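Local coordinates for protein endo-b-1,4-glucanase (Nasutitermes takasagoensis, PDB 1KS8) that probably hydrolyses internal beta-1,4-glucosidic linkages in cellulose, lichenin and cereal beta-glucans, as a family 9 endoglucanase, at residues G92-I104 with T155-V169. Sequence-based numbering, arbitrary orientation.
Sequences GRKAVKWATDYFI and TAAALAAASIVFRNV
Thr100 and Ala162 meet where two helices of the (alpha/alpha)6 barrel pack, Thr100 CG2 lying 3.6 Å from Ala162 CB; the pair illustrates how methyls and short side chains interlock two helices without a direct hydrogen bond, Ala158 and Ala162 being the alanines that face the partner helix. The short axes of 92-104 and 155-165 come within 10.2 Å and cross steeply, their N-to-C directions 129° apart. Val96 CG1 touches the same methyl, Ala162 CB, at 3.8 Å, while Leu159 CD2 lies alongside Thr100. Farther along, Phe103 packs on the earlier turns of 155-165, its CB and CG against Thr155 CG2 and its CE2 reaching Ala158 CB. At the other end Phe166, with CG anti to its carbonyl carbon (chi1 -66°), brings its ring against Arg93 and Lys97, one helical turn apart: CZ stands 3.4 Å from the carbonyl oxygen of Arg93, at the ring edge, and also meets Lys97 CB. Arg93 stretches along the loop after the helix, and Val169 CG1 sits over one guanidinium face. Replacing Arg93 by alanine would remove the guanidinium and is likely to leave Val169 without its flat partner and the water without its NE donor. Behind this layer, Tyr173 meets the Phe166 ring edge-to-face and hydrogen-bonds Thr100 OG1, while Val96 also touches Leu76, and Ala158 touches Thr70, both of helix 62-78. The polar bridge closes through a single water in the guanidinium plane, which accepts from Arg93 NE at 2.8 Å and donates to Val165 O, also at 2.8 Å.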
ATOM      1  N   GLY A  92      -9.306 -10.712   3.340  1.00  9.04           N
ATOM      2  CA  GLY A  92      -8.895  -9.747   2.336  1.00  9.06           C
ATOM      3  C   GLY A  92      -9.794  -8.524   2.385  1.00  9.29           C
ATOM      4  O   GLY A  92      -9.327  -7.385   2.325  1.00  9.31           O
ATOM      5  N   ARG A  93     -11.098  -8.758   2.482  1.00  9.59           N
ATOM      6  CA  ARG A  93     -12.052  -7.664   2.563  1.00  9.67           C
ATOM      7  C   ARG A  93     -11.824  -6.870   3.847  1.00  9.37           C
ATOM      8  O   ARG A  93     -11.879  -5.642   3.840  1.00  9.71           O
ATOM      9  CB  ARG A  93     -13.480  -8.213   2.519  1.00 10.89           C
ATOM     10  CG  ARG A  93     -13.869  -8.756   1.155  1.00 11.89           C
ATOM     11  CD  ARG A  93     -15.163  -9.547   1.208  1.00 12.89           C
ATOM     12  NE  ARG A  93     -15.632  -9.880  -0.132  1.00 12.56           N
ATOM     13  CZ  ARG A  93     -16.560 -10.793  -0.395  1.00 13.81           C
ATOM     14  NH1 ARG A  93     -17.122 -11.475   0.593  1.00 14.55           N
ATOM     15  NH2 ARG A  93     -16.930 -11.016  -1.649  1.00 14.67           N
ATOM     16  N   LYS A  94     -11.555  -7.572   4.945  1.00  8.89           N
ATOM     17  CA  LYS A  94     -11.315  -6.908   6.223  1.00  9.53           C
ATOM     18  C   LYS A  94     -10.101  -5.987   6.167  1.00  8.30           C
ATOM     19  O   LYS A  94     -10.094  -4.926   6.789  1.00  8.77           O
ATOM     20  CB  LYS A  94     -11.111  -7.934   7.338  1.00 12.74           C
ATOM     21  CG  LYS A  94     -12.367  -8.686   7.736  1.00 16.37           C
ATOM     22  CD  LYS A  94     -12.073  -9.660   8.867  1.00 22.87           C
ATOM     23  CE  LYS A  94     -13.327 -10.409   9.291  1.00 25.24           C
ATOM     24  NZ  LYS A  94     -14.391  -9.475   9.746  1.00 28.40           N
ATOM     25  N   ALA A  95      -9.074  -6.399   5.431  1.00  8.10           N
ATOM     26  CA  ALA A  95      -7.859  -5.598   5.312  1.00  8.76           C
ATOM     27  C   ALA A  95      -8.157  -4.276   4.612  1.00  8.29           C
ATOM     28  O   ALA A  95      -7.610  -3.231   4.963  1.00  8.53           O
ATOM     29  CB  ALA A  95      -6.793  -6.373   4.548  1.00  8.92           C
ATOM     30  N   VAL A  96      -9.033  -4.322   3.618  1.00  7.79           N
ATOM     31  CA  VAL A  96      -9.410  -3.119   2.895  1.00  8.27           C
ATOM     32  C   VAL A  96     -10.298  -2.248   3.784  1.00  7.70           C
ATOM     33  O   VAL A  96     -10.081  -1.040   3.911  1.00  7.75           O
ATOM     34  CB  VAL A  96     -10.175  -3.475   1.601  1.00  7.82           C
ATOM     35  CG1 VAL A  96     -10.779  -2.220   0.981  1.00  9.77           C
ATOM     36  CG2 VAL A  96      -9.232  -4.143   0.613  1.00  9.23           C
ATOM     37  N   LYS A  97     -11.284  -2.868   4.423  1.00  7.84           N
ATOM     38  CA  LYS A  97     -12.208  -2.129   5.273  1.00  9.33           C
ATOM     39  C   LYS A  97     -11.531  -1.461   6.466  1.00  9.21           C
ATOM     40  O   LYS A  97     -11.979  -0.412   6.928  1.00  9.15           O
ATOM     41  CB  LYS A  97     -13.334  -3.054   5.751  1.00 10.63           C
ATOM     42  CG  LYS A  97     -14.482  -2.335   6.445  1.00 11.96           C
ATOM     43  CD  LYS A  97     -15.678  -3.265   6.617  1.00 13.42           C
ATOM     44  CE  LYS A  97     -16.897  -2.526   7.152  1.00 14.89           C
ATOM     45  NZ  LYS A  97     -16.687  -1.995   8.525  1.00 15.80           N
ATOM     46  N   TRP A  98     -10.450  -2.050   6.968  1.00  8.67           N
ATOM     47  CA  TRP A  98      -9.772  -1.440   8.103  1.00  7.41           C
ATOM     48  C   TRP A  98      -9.273  -0.057   7.698  1.00  7.91           C
ATOM     49  O   TRP A  98      -9.275   0.877   8.497  1.00  8.89           O
ATOM     50  CB  TRP A  98      -8.600  -2.304   8.574  1.00  8.28           C
ATOM     51  CG  TRP A  98      -8.139  -1.915   9.940  1.00  8.57           C
ATOM     52  CD1 TRP A  98      -7.211  -0.963  10.258  1.00  8.12           C
ATOM     53  CD2 TRP A  98      -8.667  -2.394  11.181  1.00  8.43           C
ATOM     54  NE1 TRP A  98      -7.135  -0.816  11.623  1.00  8.32           N
ATOM     55  CE2 TRP A  98      -8.018  -1.681  12.214  1.00  7.69           C
ATOM     56  CE3 TRP A  98      -9.629  -3.354  11.520  1.00  9.07           C
ATOM     57  CZ2 TRP A  98      -8.303  -1.899  13.567  1.00  9.08           C
ATOM     58  CZ3 TRP A  98      -9.914  -3.569  12.865  1.00  9.66           C
ATOM     59  CH2 TRP A  98      -9.252  -2.844  13.871  1.00 10.39           C
ATOM     60  N   ALA A  99      -8.857   0.073   6.444  1.00  7.64           N
ATOM     61  CA  ALA A  99      -8.374   1.348   5.942  1.00  7.49           C
ATOM     62  C   ALA A  99      -9.524   2.293   5.593  1.00  8.00           C
ATOM     63  O   ALA A  99      -9.526   3.449   6.006  1.00  8.19           O
ATOM     64  CB  ALA A  99      -7.489   1.126   4.719  1.00  8.53           C
ATOM     65  N   THR A 100     -10.511   1.803   4.850  1.00  8.30           N
ATOM     66  CA  THR A 100     -11.618   2.667   4.453  1.00  8.89           C
ATOM     67  C   THR A 100     -12.495   3.149   5.609  1.00  7.78           C
ATOM     68  O   THR A 100     -13.038   4.253   5.547  1.00  8.50           O
ATOM     69  CB  THR A 100     -12.480   2.012   3.345  1.00  9.45           C
ATOM     70  OG1 THR A 100     -12.964   0.739   3.784  1.00  9.30           O
ATOM     71  CG2 THR A 100     -11.642   1.817   2.080  1.00  9.61           C
ATOM     72  N   ASP A 101     -12.633   2.349   6.663  1.00  7.86           N
ATOM     73  CA  ASP A 101     -13.421   2.796   7.811  1.00  8.51           C
ATOM     74  C   ASP A 101     -12.742   4.043   8.369  1.00  8.56           C
ATOM     75  O   ASP A 101     -13.402   4.986   8.810  1.00  9.57           O
ATOM     76  CB  ASP A 101     -13.469   1.735   8.910  1.00  8.41           C
ATOM     77  CG  ASP A 101     -14.504   0.665   8.650  1.00 10.74           C
ATOM     78  OD1 ASP A 101     -15.355   0.855   7.756  1.00 11.89           O
ATOM     79  OD2 ASP A 101     -14.470  -0.363   9.358  1.00 12.56           O
ATOM     80  N   TYR A 102     -11.413   4.036   8.350  1.00  6.97           N
ATOM     81  CA  TYR A 102     -10.640   5.165   8.845  1.00  8.29           C
ATOM     82  C   TYR A 102     -10.765   6.366   7.908  1.00  8.67           C
ATOM     83  O   TYR A 102     -10.937   7.495   8.365  1.00  8.00           O
ATOM     84  CB  TYR A 102      -9.170   4.767   9.002  1.00  7.16           C
ATOM     85  CG  TYR A 102      -8.256   5.927   9.326  1.00  7.91           C
ATOM     86  CD1 TYR A 102      -8.291   6.547  10.575  1.00  8.45           C
ATOM     87  CD2 TYR A 102      -7.371   6.419   8.370  1.00  8.16           C
ATOM     88  CE1 TYR A 102      -7.463   7.630  10.864  1.00  7.79           C
ATOM     89  CE2 TYR A 102      -6.541   7.500   8.648  1.00  8.80           C
ATOM     90  CZ  TYR A 102      -6.592   8.099   9.894  1.00  8.54           C
ATOM     91  OH  TYR A 102      -5.766   9.163  10.170  1.00  9.94           O
ATOM     92  N   PHE A 103     -10.685   6.137   6.600  1.00  7.12           N
ATOM     93  CA  PHE A 103     -10.808   7.247   5.661  1.00  7.72           C
ATOM     94  C   PHE A 103     -12.145   7.957   5.832  1.00  8.15           C
ATOM     95  O   PHE A 103     -12.231   9.173   5.680  1.00  9.28           O
ATOM     96  CB  PHE A 103     -10.671   6.768   4.212  1.00  7.67           C
ATOM     97  CG  PHE A 103      -9.378   6.065   3.919  1.00  8.13           C
ATOM     98  CD1 PHE A 103      -8.208   6.411   4.590  1.00  8.14           C
ATOM     99  CD2 PHE A 103      -9.327   5.069   2.954  1.00  8.81           C
ATOM    100  CE1 PHE A 103      -7.005   5.773   4.300  1.00  8.25           C
ATOM    101  CE2 PHE A 103      -8.128   4.424   2.654  1.00  8.54           C
ATOM    102  CZ  PHE A 103      -6.967   4.779   3.332  1.00  8.24           C
ATOM    103  N   ILE A 104     -13.192   7.193   6.135  1.00  8.97           N
ATOM    104  CA  ILE A 104     -14.510   7.782   6.338  1.00  9.38           C
ATOM    105  C   ILE A 104     -14.475   8.725   7.542  1.00  9.86           C
ATOM    106  O   ILE A 104     -15.040   9.818   7.496  1.00 11.15           O
ATOM    107  CB  ILE A 104     -15.577   6.683   6.533  1.00  9.79           C
ATOM    108  CG1 ILE A 104     -15.856   6.006   5.188  1.00 11.12           C
ATOM    109  CG2 ILE A 104     -16.858   7.281   7.105  1.00 10.19           C
ATOM    110  CD1 ILE A 104     -16.737   4.776   5.284  1.00 12.54           C
ATOM    111  N   THR A 155      -7.225   8.805  -1.908  1.00  8.05           N
ATOM    112  CA  THR A 155      -8.232   8.325  -0.971  1.00  7.48           C
ATOM    113  C   THR A 155      -9.550   8.081  -1.704  1.00  7.59           C
ATOM    114  O   THR A 155     -10.244   7.102  -1.431  1.00  8.44           O
ATOM    115  CB  THR A 155      -8.431   9.321   0.188  1.00  7.50           C
ATOM    116  OG1 THR A 155      -7.169   9.544   0.834  1.00  7.29           O
ATOM    117  CG2 THR A 155      -9.413   8.761   1.212  1.00  8.90           C
ATOM    118  N   ALA A 156      -9.888   8.961  -2.644  1.00  8.09           N
ATOM    119  CA  ALA A 156     -11.115   8.786  -3.416  1.00  8.48           C
ATOM    120  C   ALA A 156     -11.012   7.488  -4.223  1.00  8.14           C
ATOM    121  O   ALA A 156     -11.984   6.739  -4.349  1.00  8.39           O
ATOM    122  CB  ALA A 156     -11.319   9.970  -4.347  1.00  9.01           C
ATOM    123  N   ALA A 157      -9.826   7.220  -4.764  1.00  8.93           N
ATOM    124  CA  ALA A 157      -9.598   6.007  -5.541  1.00  8.52           C
ATOM    125  C   ALA A 157      -9.768   4.774  -4.660  1.00  7.72           C
ATOM    126  O   ALA A 157     -10.405   3.799  -5.058  1.00  8.61           O
ATOM    127  CB  ALA A 157      -8.197   6.026  -6.145  1.00  8.42           C
ATOM    128  N   ALA A 158      -9.197   4.822  -3.459  1.00  8.73           N
ATOM    129  CA  ALA A 158      -9.294   3.701  -2.533  1.00  7.73           C
ATOM    130  C   ALA A 158     -10.751   3.433  -2.173  1.00  8.23           C
ATOM    131  O   ALA A 158     -11.193   2.283  -2.142  1.00  9.11           O
ATOM    132  CB  ALA A 158      -8.485   3.991  -1.269  1.00  8.49           C
ATOM    133  N   LEU A 159     -11.495   4.501  -1.906  1.00  8.62           N
ATOM    134  CA  LEU A 159     -12.901   4.371  -1.543  1.00  9.21           C
ATOM    135  C   LEU A 159     -13.728   3.826  -2.705  1.00  9.22           C
ATOM    136  O   LEU A 159     -14.596   2.971  -2.511  1.00  9.88           O
ATOM    137  CB  LEU A 159     -13.443   5.725  -1.084  1.00  8.90           C
ATOM    138  CG  LEU A 159     -12.844   6.226   0.234  1.00  9.69           C
ATOM    139  CD1 LEU A 159     -13.189   7.694   0.424  1.00 17.30           C
ATOM    140  CD2 LEU A 159     -13.368   5.395   1.391  1.00 11.07           C
ATOM    141  N   ALA A 160     -13.447   4.306  -3.912  1.00  9.27           N
ATOM    142  CA  ALA A 160     -14.170   3.843  -5.091  1.00  9.17           C
ATOM    143  C   ALA A 160     -13.856   2.373  -5.347  1.00  9.30           C
ATOM    144  O   ALA A 160     -14.751   1.577  -5.629  1.00 10.37           O
ATOM    145  CB  ALA A 160     -13.793   4.686  -6.306  1.00  9.32           C
ATOM    146  N   ALA A 161     -12.583   2.008  -5.239  1.00  8.60           N
ATOM    147  CA  ALA A 161     -12.188   0.620  -5.448  1.00  9.24           C
ATOM    148  C   ALA A 161     -12.865  -0.253  -4.394  1.00  9.14           C
ATOM    149  O   ALA A 161     -13.386  -1.328  -4.702  1.00  9.82           O
ATOM    150  CB  ALA A 161     -10.672   0.484  -5.359  1.00  9.50           C
ATOM    151  N   ALA A 162     -12.864   0.214  -3.150  1.00  9.56           N
ATOM    152  CA  ALA A 162     -13.492  -0.538  -2.073  1.00 10.08           C
ATOM    153  C   ALA A 162     -14.996  -0.689  -2.300  1.00 10.56           C
ATOM    154  O   ALA A 162     -15.575  -1.719  -1.959  1.00 10.11           O
ATOM    155  CB  ALA A 162     -13.229   0.142  -0.731  1.00  9.55           C
ATOM    156  N   SER A 163     -15.634   0.326  -2.879  1.00 10.11           N
ATOM    157  CA  SER A 163     -17.075   0.241  -3.116  1.00 10.87           C
ATOM    158  C   SER A 163     -17.385  -0.921  -4.057  1.00 11.21           C
ATOM    159  O   SER A 163     -18.440  -1.545  -3.956  1.00 12.93           O
ATOM    160  CB  SER A 163     -17.620   1.558  -3.692  1.00 11.18           C
ATOM    161  OG  SER A 163     -17.280   1.730  -5.057  1.00 12.37           O
ATOM    162  N   ILE A 164     -16.460  -1.215  -4.964  1.00 11.12           N
ATOM    163  CA  ILE A 164     -16.634  -2.324  -5.897  1.00 11.36           C
ATOM    164  C   ILE A 164     -16.477  -3.638  -5.132  1.00 12.42           C
ATOM    165  O   ILE A 164     -17.260  -4.572  -5.299  1.00 12.78           O
ATOM    166  CB  ILE A 164     -15.592  -2.261  -7.038  1.00 12.29           C
ATOM    167  CG1 ILE A 164     -15.815  -0.995  -7.869  1.00 13.96           C
ATOM    168  CG2 ILE A 164     -15.694  -3.503  -7.919  1.00 13.11           C
ATOM    169  CD1 ILE A 164     -14.722  -0.724  -8.887  1.00 20.20           C
ATOM    170  N   VAL A 165     -15.465  -3.699  -4.274  1.00 11.55           N
ATOM    171  CA  VAL A 165     -15.211  -4.890  -3.477  1.00 11.23           C
ATOM    172  C   VAL A 165     -16.437  -5.307  -2.663  1.00 11.17           C
ATOM    173  O   VAL A 165     -16.766  -6.492  -2.582  1.00 11.85           O
ATOM    174  CB  VAL A 165     -14.026  -4.656  -2.501  1.00 10.83           C
ATOM    175  CG1 VAL A 165     -13.937  -5.792  -1.489  1.00 11.29           C
ATOM    176  CG2 VAL A 165     -12.728  -4.546  -3.281  1.00 12.98           C
ATOM    177  N   PHE A 166     -17.120  -4.329  -2.078  1.00 11.95           N
ATOM    178  CA  PHE A 166     -18.280  -4.601  -1.230  1.00 12.18           C
ATOM    179  C   PHE A 166     -19.645  -4.478  -1.898  1.00 14.79           C
ATOM    180  O   PHE A 166     -20.675  -4.621  -1.239  1.00 14.11           O
ATOM    181  CB  PHE A 166     -18.222  -3.685  -0.007  1.00 12.18           C
ATOM    182  CG  PHE A 166     -17.070  -3.980   0.907  1.00 11.99           C
ATOM    183  CD1 PHE A 166     -17.116  -5.068   1.771  1.00 12.94           C
ATOM    184  CD2 PHE A 166     -15.920  -3.199   0.874  1.00 11.34           C
ATOM    185  CE1 PHE A 166     -16.034  -5.378   2.588  1.00 12.88           C
ATOM    186  CE2 PHE A 166     -14.828  -3.500   1.689  1.00 12.26           C
ATOM    187  CZ  PHE A 166     -14.886  -4.591   2.546  1.00 12.51           C
ATOM    188  N   ARG A 167     -19.644  -4.230  -3.201  1.00 16.24           N
ATOM    189  CA  ARG A 167     -20.877  -4.068  -3.965  1.00 18.83           C
ATOM    190  C   ARG A 167     -21.975  -5.086  -3.654  1.00 19.52           C
ATOM    191  O   ARG A 167     -23.141  -4.715  -3.504  1.00 20.89           O
ATOM    192  CB  ARG A 167     -20.552  -4.097  -5.460  1.00 22.11           C
ATOM    193  CG  ARG A 167     -21.750  -3.984  -6.384  1.00 28.36           C
ATOM    194  CD  ARG A 167     -21.295  -3.996  -7.836  1.00 33.44           C
ATOM    195  NE  ARG A 167     -20.415  -5.131  -8.113  1.00 38.24           N
ATOM    196  CZ  ARG A 167     -19.853  -5.375  -9.294  1.00 40.19           C
ATOM    197  NH1 ARG A 167     -20.074  -4.565 -10.320  1.00 41.83           N
ATOM    198  NH2 ARG A 167     -19.066  -6.432  -9.447  1.00 41.40           N
ATOM    199  N   ASN A 168     -21.611  -6.360  -3.546  1.00 19.32           N
ATOM    200  CA  ASN A 168     -22.599  -7.401  -3.279  1.00 20.83           C
ATOM    201  C   ASN A 168     -22.707  -7.859  -1.826  1.00 21.80           C
ATOM    202  O   ASN A 168     -23.811  -8.062  -1.319  1.00 22.72           O
ATOM    203  CB  ASN A 168     -22.327  -8.617  -4.169  1.00 22.26           C
ATOM    204  CG  ASN A 168     -22.401  -8.285  -5.645  1.00 23.93           C
ATOM    205  OD1 ASN A 168     -23.387  -7.717  -6.114  1.00 24.66           O
ATOM    206  ND2 ASN A 168     -21.358  -8.641  -6.387  1.00 25.52           N
ATOM    207  N   VAL A 169     -21.571  -8.017  -1.156  1.00 21.58           N
ATOM    208  CA  VAL A 169     -21.570  -8.480   0.228  1.00 21.35           C
ATOM    209  C   VAL A 169     -22.093  -7.454   1.229  1.00 20.43           C
ATOM    210  O   VAL A 169     -22.686  -7.820   2.245  1.00 20.44           O
ATOM    211  CB  VAL A 169     -20.156  -8.930   0.662  1.00 22.88           C
ATOM    212  CG1 VAL A 169     -19.210  -7.745   0.665  1.00 22.45           C
ATOM    213  CG2 VAL A 169     -20.218  -9.580   2.033  1.00 24.25           C
TER
HETATM  214  O   HOH W   1     -15.252  -8.793  -2.731  1.00 14.34           O